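Local coordinates for protein saframycin Mx1 synthetase B (Legionella pneumophila subsp. pneumophila, PDB 3KXW) that belongs to the ANL superfamily of AMP-binding enzymes and holds 5'-O-[(S)-(dodecanoyloxy)(hydroxy)phosphoryl]adenosine in its pocket, at residues H190-L193 with D194-K198; A330-T333 with L334-G338; V541-P544 with L545-P549; C506-N510 with R511-D515; P144-A147 with L148-E152. All blocks are in the same frame, centred on the assembly; numbering follows the deposited sequence.

Contact 1. Residues H190-L193 with D194-K198; sequences HNLL and DNLNK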
# COMPACT_ATOMS: atom_id res chain seq x y z
N HIS A 190 10.92 -18.39 1.05
CA HIS A 190 10.68 -18.72 2.46
C HIS A 190 10.05 -17.52 3.19
O HIS A 190 9.13 -17.69 4.00
CB HIS A 190 12.00 -19.18 3.12
CG HIS A 190 11.86 -19.74 4.51
ND1 HIS A 190 11.20 -20.92 4.77
CD2 HIS A 190 12.36 -19.32 5.69
CE1 HIS A 190 11.26 -21.18 6.07
NE2 HIS A 190 11.95 -20.22 6.65
N ASN A 191 10.52 -16.31 2.90
CA ASN A 191 9.93 -15.10 3.51
C ASN A 191 8.45 -15.04 3.21
O ASN A 191 7.64 -14.77 4.07
CB ASN A 191 10.54 -13.82 2.91
CG ASN A 191 11.95 -13.52 3.40
OD1 ASN A 191 12.34 -13.88 4.53
ND2 ASN A 191 12.70 -12.82 2.57
N LEU A 192 8.14 -15.23 1.93
CA LEU A 192 6.78 -15.11 1.42
C LEU A 192 5.86 -16.13 2.08
O LEU A 192 4.82 -15.77 2.63
CB LEU A 192 6.79 -15.28 -0.09
CG LEU A 192 5.40 -15.27 -0.75
CD1 LEU A 192 4.67 -13.95 -0.52
CD2 LEU A 192 5.55 -15.55 -2.24
N LEU A 193 6.22 -17.41 2.01
CA LEU A 193 5.38 -18.43 2.65
C LEU A 193 5.25 -18.18 4.15
O LEU A 193 4.20 -18.40 4.72
CB LEU A 193 5.90 -19.84 2.38
CG LEU A 193 5.83 -20.38 0.94
CD1 LEU A 193 6.46 -21.81 0.93
CD2 LEU A 193 4.40 -20.40 0.42
N ASP A 194 6.32 -17.75 4.80
CA ASP A 194 6.21 -17.53 6.22
C ASP A 194 5.14 -16.47 6.52
O ASP A 194 4.32 -16.61 7.44
CB ASP A 194 7.52 -17.04 6.81
CG ASP A 194 7.45 -16.94 8.31
OD1 ASP A 194 7.45 -18.01 8.95
OD2 ASP A 194 7.38 -15.83 8.86
N ASN A 195 5.18 -15.38 5.77
CA ASN A 195 4.23 -14.31 6.03
C ASN A 195 2.80 -14.64 5.62
O ASN A 195 1.86 -14.30 6.33
CB ASN A 195 4.67 -12.97 5.44
CG ASN A 195 4.13 -11.79 6.26
OD1 ASN A 195 3.27 -11.04 5.82
ND2 ASN A 195 4.64 -11.66 7.48
N LEU A 196 2.64 -15.32 4.48
CA LEU A 196 1.33 -15.78 4.06
C LEU A 196 0.69 -16.64 5.14
O LEU A 196 -0.50 -16.57 5.36
CB LEU A 196 1.37 -16.58 2.74
CG LEU A 196 1.91 -15.85 1.51
CD1 LEU A 196 1.80 -16.69 0.26
CD2 LEU A 196 1.31 -14.43 1.31
N ASN A 197 1.48 -17.47 5.79
CA ASN A 197 0.95 -18.30 6.88
C ASN A 197 0.57 -17.45 8.09
O ASN A 197 -0.46 -17.68 8.74
CB ASN A 197 1.98 -19.35 7.31
CG ASN A 197 1.51 -20.14 8.53
OD1 ASN A 197 0.48 -20.81 8.48
ND2 ASN A 197 2.26 -20.05 9.62
N LYS A 198 1.40 -16.46 8.39
CA LYS A 198 1.10 -15.58 9.50
C LYS A 198 -0.19 -14.79 9.25
O LYS A 198 -1.01 -14.63 10.15
CB LYS A 198 2.27 -14.63 9.76
CG LYS A 198 3.41 -15.28 10.51
CD LYS A 198 4.64 -14.37 10.48
CE LYS A 198 5.67 -14.78 11.54
NZ LYS A 198 6.21 -16.15 11.38
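Leu196 N donates to Leu192 O at 2.9 Å, and with an N-H...O angle of 173° this bond is almost straight. Asp194 N reaches His190 O at an equal 2.9 Å; Asn195 to Asn191 and Asn197 to Leu193 follow with slightly longer bonds of the same i to i+4 kind. Asp194 and Lys198 add a polar bridge on the outside of the same turns. Lys198 NZ lies 2.8 Å from Asp194 OD2, on the syn side of the carboxylate and a little out of its plane, in a salt bridge. OD2 has a second partner in Ser408 OG, so two groups grip one oxygen and limit how the carboxylate can turn.

On the buried flank the leucines pack one turn apart. Leu192 has CG opposite its own backbone N (chi1 176°), which swings CD1 along the helix to Leu196 CD2 at 3.9 Å. Leu196 CG also comes to 3.1 Å from Leu192 O, beside the backbone bond, and Leu196 packs on Ile224, Thr229 and Tyr232 of helix 220-233 as well. Leu193 touches Tyr232 too. From a different side Asn195 points its amide at the 333-335 backbone: OD1 accepts from Leu335 N, while ND2 is bonded to Ser408 OG. The whole is a regular alpha-helical stretch of helix 189-202, packed between helix 220-233 and the loop leading into strand 335-338, close to the bound 1ZZ in the AMP-binding domain.

Contact 2. Residues A330-T333 with L334-G338; sequences AEAT and LLVTG. With 1ZZ (5'-O-[(S)-(dodecanoyloxy)(hydroxy)phosphoryl]adenosine), chain B.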
# COMPACT_ATOMS: atom_id res chain seq x y z
N ALA A 330 7.41 -3.55 4.12
CA ALA A 330 7.87 -4.44 3.06
C ALA A 330 9.12 -5.21 3.49
O ALA A 330 9.31 -6.34 3.09
CB ALA A 330 8.17 -3.64 1.81
N GLU A 331 9.95 -4.56 4.30
CA GLU A 331 11.21 -5.16 4.78
C GLU A 331 10.97 -6.39 5.65
O GLU A 331 11.86 -7.23 5.84
CB GLU A 331 12.07 -4.13 5.53
CG GLU A 331 12.74 -3.11 4.61
CD GLU A 331 11.86 -1.90 4.33
OE1 GLU A 331 10.62 -2.00 4.52
OE2 GLU A 331 12.41 -0.83 3.93
N ALA A 332 9.75 -6.50 6.18
CA ALA A 332 9.36 -7.68 6.95
C ALA A 332 8.31 -8.49 6.19
O ALA A 332 7.51 -9.22 6.79
CB ALA A 332 8.86 -7.29 8.32
N THR A 333 8.37 -8.39 4.86
CA THR A 333 7.43 -9.00 3.94
C THR A 333 6.09 -8.29 4.01
O THR A 333 5.70 -7.62 3.06
CB THR A 333 7.31 -10.54 4.13
OG1 THR A 333 8.60 -11.13 3.93
CG2 THR A 333 6.39 -11.11 3.12
N LEU A 334 5.39 -8.40 5.13
CA LEU A 334 4.19 -7.58 5.29
C LEU A 334 3.79 -7.47 6.74
O LEU A 334 4.12 -6.49 7.40
CB LEU A 334 3.02 -8.10 4.46
CG LEU A 334 1.78 -7.19 4.47
CD1 LEU A 334 2.07 -5.89 3.72
CD2 LEU A 334 0.61 -7.94 3.84
N LEU A 335 3.09 -8.48 7.25
CA LEU A 335 2.40 -8.33 8.54
C LEU A 335 3.32 -8.55 9.73
O LEU A 335 3.93 -9.61 9.83
CB LEU A 335 1.22 -9.31 8.60
CG LEU A 335 0.41 -9.37 9.89
CD1 LEU A 335 -0.33 -8.02 10.17
CD2 LEU A 335 -0.57 -10.55 9.82
N VAL A 336 3.36 -7.57 10.65
CA VAL A 336 4.22 -7.62 11.85
C VAL A 336 3.40 -7.69 13.13
O VAL A 336 3.69 -8.52 14.00
CB VAL A 336 5.19 -6.40 11.90
CG1 VAL A 336 5.99 -6.34 13.23
CG2 VAL A 336 6.14 -6.47 10.72
N THR A 337 2.38 -6.84 13.25
CA THR A 337 1.49 -6.89 14.42
C THR A 337 0.02 -6.82 14.01
O THR A 337 -0.32 -6.23 13.00
CB THR A 337 1.75 -5.72 15.44
OG1 THR A 337 1.34 -4.46 14.88
CG2 THR A 337 3.21 -5.63 15.79
N GLY A 338 -0.84 -7.44 14.82
CA GLY A 338 -2.27 -7.38 14.64
C GLY A 338 -2.96 -8.04 15.82
O GLY A 338 -2.37 -8.87 16.51
P 1ZZ B . 5.38 -0.20 3.27
C1 1ZZ B . -5.45 -10.02 3.99
N1 1ZZ B . 2.90 2.00 8.78
O1 1ZZ B . 2.45 -0.36 4.70
C2 1ZZ B . -4.89 -8.62 4.30
N2 1ZZ B . 1.46 0.38 9.31
O2 1ZZ B . 4.24 -1.38 3.56
C3 1ZZ B . -3.74 -8.68 5.32
N3 1ZZ B . 2.32 3.64 10.75
O3 1ZZ B . 6.68 -0.83 3.20
C4 1ZZ B . -2.92 -7.38 5.29
N4 1ZZ B . 0.58 2.74 12.15
O4 1ZZ B . 5.01 0.52 1.88
C5 1ZZ B . -2.06 -7.19 6.55
N5 1ZZ B . -0.41 0.64 11.88
O5 1ZZ B . 5.35 0.97 4.46
C6 1ZZ B . -1.39 -5.81 6.47
O6 1ZZ B . 4.17 2.31 6.67
C7 1ZZ B . -0.57 -5.21 7.64
O7 1ZZ B . 5.84 3.53 8.72
C8 1ZZ B . -0.05 -3.76 7.54
O8 1ZZ B . 7.17 1.52 8.15
C9 1ZZ B . 1.26 -3.76 6.73
C10 1ZZ B . 1.52 -2.45 5.96
C11 1ZZ B . 2.72 -2.69 4.99
C12 1ZZ B . 3.43 -1.35 4.74
C13 1ZZ B . 5.46 0.64 5.82
C14 1ZZ B . 5.37 1.79 6.60
C15 1ZZ B . 5.83 1.57 8.09
C16 1ZZ B . 5.29 2.56 8.77
C17 1ZZ B . 3.98 2.61 8.14
C18 1ZZ B . 2.36 0.70 8.45
C19 1ZZ B . 1.34 1.53 10.25
C20 1ZZ B . 2.22 2.44 9.96
C21 1ZZ B . 1.52 3.81 11.77
C22 1ZZ B . 0.48 1.71 11.49
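Ala332 and Val336 meet without any flat side chain between them: the CB methyl of Ala332 touches CG2 of Val336 at 3.7 Å. The one flat side chain here is the Glu331 carboxylate, which turns away from this contact, its OE2 hydrogen-bonded to Tyr413 OH. Between these methyls the chain reverses tightly. Leu334 N comes back to Ala332 O at 2.8 Å, a weak and bent bond that closes a classic gamma turn with Thr333 at its corner, at phi 71° and psi -67°. Ala332 O has a second donor in Gln381 NE2, and Thr333 OG1 is held by Ser408 O. The turn lies in the link between antiparallel strands 323-328 and 335-338, and just beyond it Val336 and Thr337 both face Tyr327 in a classic beta bulge.

One side of this link lines the pocket of 1ZZ. Ala330 N, on the short 3-10 piece before the turn, donates to the phosphate oxygen O3 of 1ZZ at 3.0 Å. Leu334, with CG opposite its backbone N (chi1 -173°), lays its fork along the acyl chain: CD1 is 3.5 Å from C11 of 1ZZ, near the phosphate end, and CD2 is 3.9 Å from C4 of 1ZZ, further down. Leu335 adds its CD1 at 3.8 Å from C7 of 1ZZ, while Ile224 and Ile199 pack against Leu334 from helices 220-233 and 189-202.

Contact 3. Residues V541-P544 with L545-P549; sequences VLIP and LKAMP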
# COMPACT_ATOMS: atom_id res chain seq x y z
N VAL A 541 -6.94 23.82 -0.22
CA VAL A 541 -7.42 25.19 -0.03
C VAL A 541 -7.45 25.92 -1.37
O VAL A 541 -6.47 25.91 -2.11
CB VAL A 541 -6.50 26.00 0.94
CG1 VAL A 541 -7.14 27.33 1.24
CG2 VAL A 541 -6.27 25.22 2.24
N LEU A 542 -8.58 26.58 -1.64
CA LEU A 542 -8.77 27.32 -2.88
C LEU A 542 -8.74 28.80 -2.53
O LEU A 542 -9.35 29.21 -1.55
CB LEU A 542 -10.12 26.95 -3.55
CG LEU A 542 -10.35 25.47 -3.91
CD1 LEU A 542 -11.68 25.25 -4.66
CD2 LEU A 542 -9.18 24.85 -4.71
N ILE A 543 -8.02 29.59 -3.32
CA ILE A 543 -7.94 31.03 -3.13
C ILE A 543 -8.06 31.72 -4.49
O ILE A 543 -7.93 31.07 -5.52
CB ILE A 543 -6.61 31.40 -2.45
CG1 ILE A 543 -5.42 31.07 -3.36
CG2 ILE A 543 -6.49 30.69 -1.09
CD1 ILE A 543 -4.13 31.68 -2.87
N PRO A 544 -8.31 33.04 -4.50
CA PRO A 544 -8.49 33.77 -5.77
C PRO A 544 -7.21 33.88 -6.59
O PRO A 544 -6.10 33.76 -6.07
CB PRO A 544 -8.92 35.18 -5.31
CG PRO A 544 -9.42 35.01 -3.91
CD PRO A 544 -8.53 33.92 -3.34
N LEU A 545 -7.38 34.11 -7.88
CA LEU A 545 -6.28 34.39 -8.79
C LEU A 545 -5.39 35.51 -8.28
O LEU A 545 -5.87 36.45 -7.65
CB LEU A 545 -6.81 34.79 -10.17
CG LEU A 545 -6.88 33.77 -11.29
CD1 LEU A 545 -6.92 34.52 -12.63
CD2 LEU A 545 -5.70 32.79 -11.25
N LYS A 546 -4.09 35.39 -8.55
CA LYS A 546 -3.10 36.40 -8.17
C LYS A 546 -2.95 36.57 -6.65
O LYS A 546 -2.32 37.52 -6.18
CB LYS A 546 -3.41 37.74 -8.87
CG LYS A 546 -2.34 38.83 -8.69
CD LYS A 546 -1.04 38.52 -9.46
CE LYS A 546 -0.14 39.77 -9.58
NZ LYS A 546 1.10 39.56 -10.42
N ALA A 547 -3.50 35.64 -5.88
CA ALA A 547 -3.43 35.78 -4.43
C ALA A 547 -2.05 35.35 -3.90
O ALA A 547 -1.68 35.71 -2.79
CB ALA A 547 -4.54 35.00 -3.75
N MSE A 548 -1.32 34.58 -4.70
CA MSE A 548 0.07 34.25 -4.40
C MSE A 548 1.02 35.21 -5.10
O MSE A 548 0.91 35.44 -6.31
CB MSE A 548 0.39 32.83 -4.86
CG MSE A 548 -0.50 31.77 -4.25
SE MSE A 548 -0.03 29.96 -4.88
CE MSE A 548 -1.51 28.98 -4.04
N PRO A 549 1.99 35.76 -4.36
CA PRO A 549 2.86 36.79 -4.93
C PRO A 549 3.64 36.28 -6.14
O PRO A 549 3.98 35.09 -6.20
CB PRO A 549 3.81 37.14 -3.76
CG PRO A 549 3.10 36.66 -2.52
CD PRO A 549 2.34 35.43 -2.96
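A type II beta turn from Pro544 to Ala547 carries the chain off the end of strand 539-544, and Ile543 reaches across it to Ala547 and Met548. The closing bond runs from Ala547 N to Pro544 O at 3.2 Å; the donor stands above the carbonyl plane, well away from a lone-pair direction. Lys546 occupies the third position with left-handed backbone angles (phi 64°), as a type II turn requires, and its CB points away from the strand.

Beneath the turn the packing is apolar. CG1 of Ile543 sits between the backbone N and the carbonyl carbon (chi1 65°), the crowded position, and this sends CD1 toward the turn. There it meets Ala547 CB at 3.5 Å, tighter than ordinary van der Waals contact. The Ala547 methyl is boxed in on another side by Pro544 O, 3.1 Å away, and Pro544 CD approaches it more loosely, at 4.2 Å.

This is the C-terminal domain of the protein, in which strand 539-544 runs parallel to 499-508 in a mixed sheet. The selenomethionine Met548, extended beyond CG, crosses Ile543 at about a right angle, so that both its CG and its CE lie 3.9 Å from Ile543 CD1. Its further neighbours are Met505 of strand 499-508 and Arg557 and Cys561 of helix 554-567, and Met548 N is bonded to Glu507 OE2.

Contact 4. Residues C506-N510 with R511-D515; sequences CEVKN and RFMDD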
# COMPACT_ATOMS: atom_id res chain seq x y z
N CYS A 506 -4.52 25.98 -4.17
CA CYS A 506 -4.61 26.36 -5.58
C CYS A 506 -5.32 27.67 -5.73
O CYS A 506 -6.36 27.88 -5.12
CB CYS A 506 -5.43 25.32 -6.38
SG CYS A 506 -4.79 23.66 -6.31
N GLU A 507 -4.78 28.57 -6.56
CA GLU A 507 -5.57 29.71 -7.02
C GLU A 507 -6.60 29.17 -8.01
O GLU A 507 -6.30 28.24 -8.77
CB GLU A 507 -4.68 30.70 -7.75
CG GLU A 507 -3.57 31.30 -6.90
CD GLU A 507 -2.70 32.27 -7.71
OE1 GLU A 507 -2.64 32.13 -8.95
OE2 GLU A 507 -2.10 33.17 -7.09
N VAL A 508 -7.81 29.72 -8.01
CA VAL A 508 -8.79 29.35 -9.01
C VAL A 508 -9.09 30.58 -9.85
O VAL A 508 -9.19 31.69 -9.32
CB VAL A 508 -10.11 28.79 -8.39
CG1 VAL A 508 -9.82 27.47 -7.65
CG2 VAL A 508 -10.70 29.77 -7.43
N LYS A 509 -9.18 30.39 -11.17
CA LYS A 509 -9.50 31.51 -12.04
C LYS A 509 -10.82 32.16 -11.65
O LYS A 509 -10.92 33.37 -11.63
CB LYS A 509 -9.58 31.08 -13.52
CG LYS A 509 -8.25 30.58 -14.11
CD LYS A 509 -8.43 30.11 -15.55
CE LYS A 509 -7.11 29.64 -16.12
NZ LYS A 509 -7.30 29.25 -17.55
N ASN A 510 -11.82 31.33 -11.39
CA ASN A 510 -13.17 31.80 -11.08
C ASN A 510 -13.50 31.63 -9.60
O ASN A 510 -13.82 30.52 -9.12
CB ASN A 510 -14.23 31.08 -11.97
CG ASN A 510 -15.62 31.71 -11.83
OD1 ASN A 510 -15.95 32.27 -10.79
ND2 ASN A 510 -16.45 31.60 -12.88
N ARG A 511 -13.42 32.73 -8.87
CA ARG A 511 -13.58 32.71 -7.41
C ARG A 511 -15.02 32.48 -6.97
O ARG A 511 -15.28 32.28 -5.78
CB ARG A 511 -13.05 34.01 -6.79
CG ARG A 511 -13.93 35.25 -7.02
CD ARG A 511 -13.22 36.51 -6.54
NE ARG A 511 -14.09 37.68 -6.58
CZ ARG A 511 -15.11 37.88 -5.74
NH1 ARG A 511 -15.38 36.98 -4.81
NH2 ARG A 511 -15.85 38.98 -5.82
N PHE A 512 -15.93 32.50 -7.93
CA PHE A 512 -17.32 32.16 -7.66
C PHE A 512 -17.62 30.70 -7.95
O PHE A 512 -18.78 30.30 -7.94
CB PHE A 512 -18.25 33.03 -8.51
CG PHE A 512 -17.96 34.49 -8.37
CD1 PHE A 512 -18.39 35.18 -7.25
CD2 PHE A 512 -17.23 35.16 -9.35
CE1 PHE A 512 -18.11 36.54 -7.11
CE2 PHE A 512 -16.94 36.52 -9.21
CZ PHE A 512 -17.39 37.20 -8.09
N MSE A 513 -16.58 29.90 -8.18
CA MSE A 513 -16.78 28.47 -8.50
C MSE A 513 -17.86 27.88 -7.61
O MSE A 513 -17.77 27.97 -6.39
CB MSE A 513 -15.47 27.69 -8.33
CG MSE A 513 -15.58 26.22 -8.73
SE MSE A 513 -13.85 25.40 -8.48
CE MSE A 513 -12.79 26.35 -9.85
N ASP A 514 -18.89 27.29 -8.21
CA ASP A 514 -20.04 26.80 -7.45
C ASP A 514 -19.71 25.53 -6.66
O ASP A 514 -18.66 24.92 -6.88
CB ASP A 514 -21.29 26.62 -8.33
CG ASP A 514 -21.09 25.61 -9.46
OD1 ASP A 514 -20.67 24.46 -9.19
OD2 ASP A 514 -21.38 25.98 -10.63
N ASP A 515 -20.59 25.15 -5.72
CA ASP A 515 -20.25 24.05 -4.80
C ASP A 515 -20.00 22.72 -5.49
O ASP A 515 -19.12 21.96 -5.09
CB ASP A 515 -21.31 23.86 -3.71
CG ASP A 515 -21.32 25.00 -2.71
OD1 ASP A 515 -20.34 25.78 -2.66
OD2 ASP A 515 -22.33 25.13 -1.99
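Asn510 satisfies two backbone donors of the residues that follow it. Its carbonyl O accepts from Met513 N at 3.0 Å, and its side-chain OD1 accepts from Phe512 N at 2.9 Å. The two bonds differ in form: Met513 N stands above the carbonyl plane of Asn510, whereas Phe512 N meets OD1 with only a 16° tilt. Placing CG opposite the backbone N (chi1 -171°) carries the amide forward along the turn, and OD1 then also lies at the rim of the Phe512 ring, 3.5 Å from its CD2.

Together these bonds make an Asx turn set upon a type I beta turn, Asn510 to Met513, in the connection from strand 499-508 to helix 515-533. The helix end is served next: Asp514, at the N-cap, accepts from Ala517 N through OD1. Back on the strand Glu507 OE1 accepts from Lys488 N, while Lys509 NZ gives its bond to His484 O.

Apolar contact across the turn is slight. The selenomethionine Met513 bends at chi3 and brings CE to Val508 CG1 at 3.9 Å, crossing it at a slant. On the outer surface the Arg511 chain runs over one face of the Phe512 ring, CG 3.9 Å above its centre, and Phe512 CZ sits 3.2 Å above the guanidinium plane, displaced toward its rim.

Contact 5. Residues P144-A147 with L148-E152; sequences PAIA and LESIE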
# COMPACT_ATOMS: atom_id res chain seq x y z
N PRO A 144 14.20 -5.74 -23.56
CA PRO A 144 13.32 -6.43 -24.51
C PRO A 144 11.94 -6.67 -23.90
O PRO A 144 11.83 -7.13 -22.76
CB PRO A 144 14.03 -7.77 -24.76
CG PRO A 144 15.47 -7.47 -24.52
CD PRO A 144 15.50 -6.42 -23.42
N ALA A 145 10.90 -6.36 -24.67
CA ALA A 145 9.54 -6.40 -24.17
C ALA A 145 8.75 -7.49 -24.87
O ALA A 145 9.04 -7.86 -26.02
CB ALA A 145 8.86 -5.02 -24.33
N ILE A 146 7.77 -8.05 -24.17
CA ILE A 146 6.93 -9.11 -24.70
C ILE A 146 5.50 -8.85 -24.28
O ILE A 146 5.22 -8.63 -23.09
CB ILE A 146 7.33 -10.50 -24.18
CG1 ILE A 146 8.76 -10.84 -24.58
CG2 ILE A 146 6.35 -11.60 -24.70
CD1 ILE A 146 9.23 -12.19 -24.03
N ALA A 147 4.59 -8.84 -25.25
CA ALA A 147 3.18 -8.68 -24.97
C ALA A 147 2.61 -9.96 -24.38
O ALA A 147 2.75 -11.03 -24.96
CB ALA A 147 2.43 -8.32 -26.24
N LEU A 148 1.92 -9.85 -23.25
CA LEU A 148 1.42 -11.05 -22.59
C LEU A 148 0.43 -11.80 -23.50
O LEU A 148 0.44 -13.03 -23.53
CB LEU A 148 0.81 -10.74 -21.21
CG LEU A 148 0.90 -11.88 -20.18
CD1 LEU A 148 2.33 -12.13 -19.66
CD2 LEU A 148 -0.06 -11.64 -19.01
N GLU A 149 -0.38 -11.07 -24.26
CA GLU A 149 -1.32 -11.72 -25.16
C GLU A 149 -0.68 -12.63 -26.22
O GLU A 149 -1.37 -13.45 -26.84
CB GLU A 149 -2.22 -10.69 -25.86
CG GLU A 149 -3.19 -10.00 -24.92
CD GLU A 149 -2.68 -8.64 -24.50
OE1 GLU A 149 -1.45 -8.45 -24.52
OE2 GLU A 149 -3.51 -7.75 -24.16
N SER A 150 0.62 -12.46 -26.45
CA SER A 150 1.32 -13.25 -27.46
C SER A 150 1.58 -14.66 -26.92
O SER A 150 1.99 -15.57 -27.65
CB SER A 150 2.66 -12.57 -27.80
OG SER A 150 3.62 -12.80 -26.78
N ILE A 151 1.34 -14.83 -25.63
CA ILE A 151 1.59 -16.10 -24.96
C ILE A 151 0.37 -17.04 -24.97
O ILE A 151 -0.64 -16.77 -24.34
CB ILE A 151 2.12 -15.87 -23.52
CG1 ILE A 151 3.39 -15.03 -23.58
CG2 ILE A 151 2.35 -17.19 -22.84
CD1 ILE A 151 3.99 -14.65 -22.22
N GLU A 152 0.50 -18.16 -25.70
CA GLU A 152 -0.58 -19.12 -25.86
C GLU A 152 -0.50 -20.28 -24.86
O GLU A 152 0.60 -20.72 -24.48
CB GLU A 152 -0.56 -19.69 -27.28
CG GLU A 152 -0.89 -18.68 -28.35
CD GLU A 152 -2.39 -18.46 -28.50
OE1 GLU A 152 -3.18 -19.36 -28.12
OE2 GLU A 152 -2.79 -17.39 -29.01
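Ala147 is the last residue of strand 143-147, and with Leu148 the chain drops from extended into 3-10 conformation. Leu148 and Glu149 both take helical backbone angles, so Ser150 N comes round to Ala147 O at 3.0 Å. A second bond of the same i to i+3 type follows, Ile151 N to Leu148 O at 2.9 Å, after which the backbone straightens again. The motif is thus a strand finished by a short 3-10 turn, in a mixed sheet of the AMP-binding part of the molecule, where 143-147 lies between parallel strand 118-121 and the short antiparallel strand 139-140.

The side chains divide by direction. Leu148 goes inward, packing on Ile53 of helix 43-59 and on Pro77, Gln80 and Ala81 of helix 76-87. Ile151 joins it against Ala52, Ile53 and Thr56 of helix 43-59, so the turn sits down on the helices flanking the sheet. Glu149 stays at the surface, but its carboxylate has a definite partner: OE1 accepts from Ala123 N, the first residue of helix 123-129, which ties the turn to that helix start. It passes Ala147 on the way, with OE1 4.2 Å from Ala147 CB.

Ser150 faces back to the strand. Its OG lies between its own backbone N and carbonyl carbon (chi1 77°), which turns the hydroxyl back to the Ala147 carbonyl. Ile146 CG2 touches that OG at 3.6 Å. Ala147 O has two donors from one residue: Ser150 N stands above the carbonyl plane, and Ser150 OG donates within it at only 2.7 Å.

Along the chain the order is contact 5, contact 1, contact 2, contact 4 and contact 3; each is local, closing one or two turns, and none nests in or crosses another. Contact 5 ends strand 143-147, about 18 Å at the nearest atoms from contact 1. Contacts 1 and 2 touch directly: helix 189-202 packs on the link before strand 335-338, Asn195 CB lying 3.4 Å from Thr333 CG2, beside the bound 1ZZ. Contacts 4 and 3, in the C-terminal domain, end neighbouring strands 499-508 and 539-544, joined there by Val508 N and Ile543 O at 2.8 Å. Their centres lie over 40 Å from those of the first three.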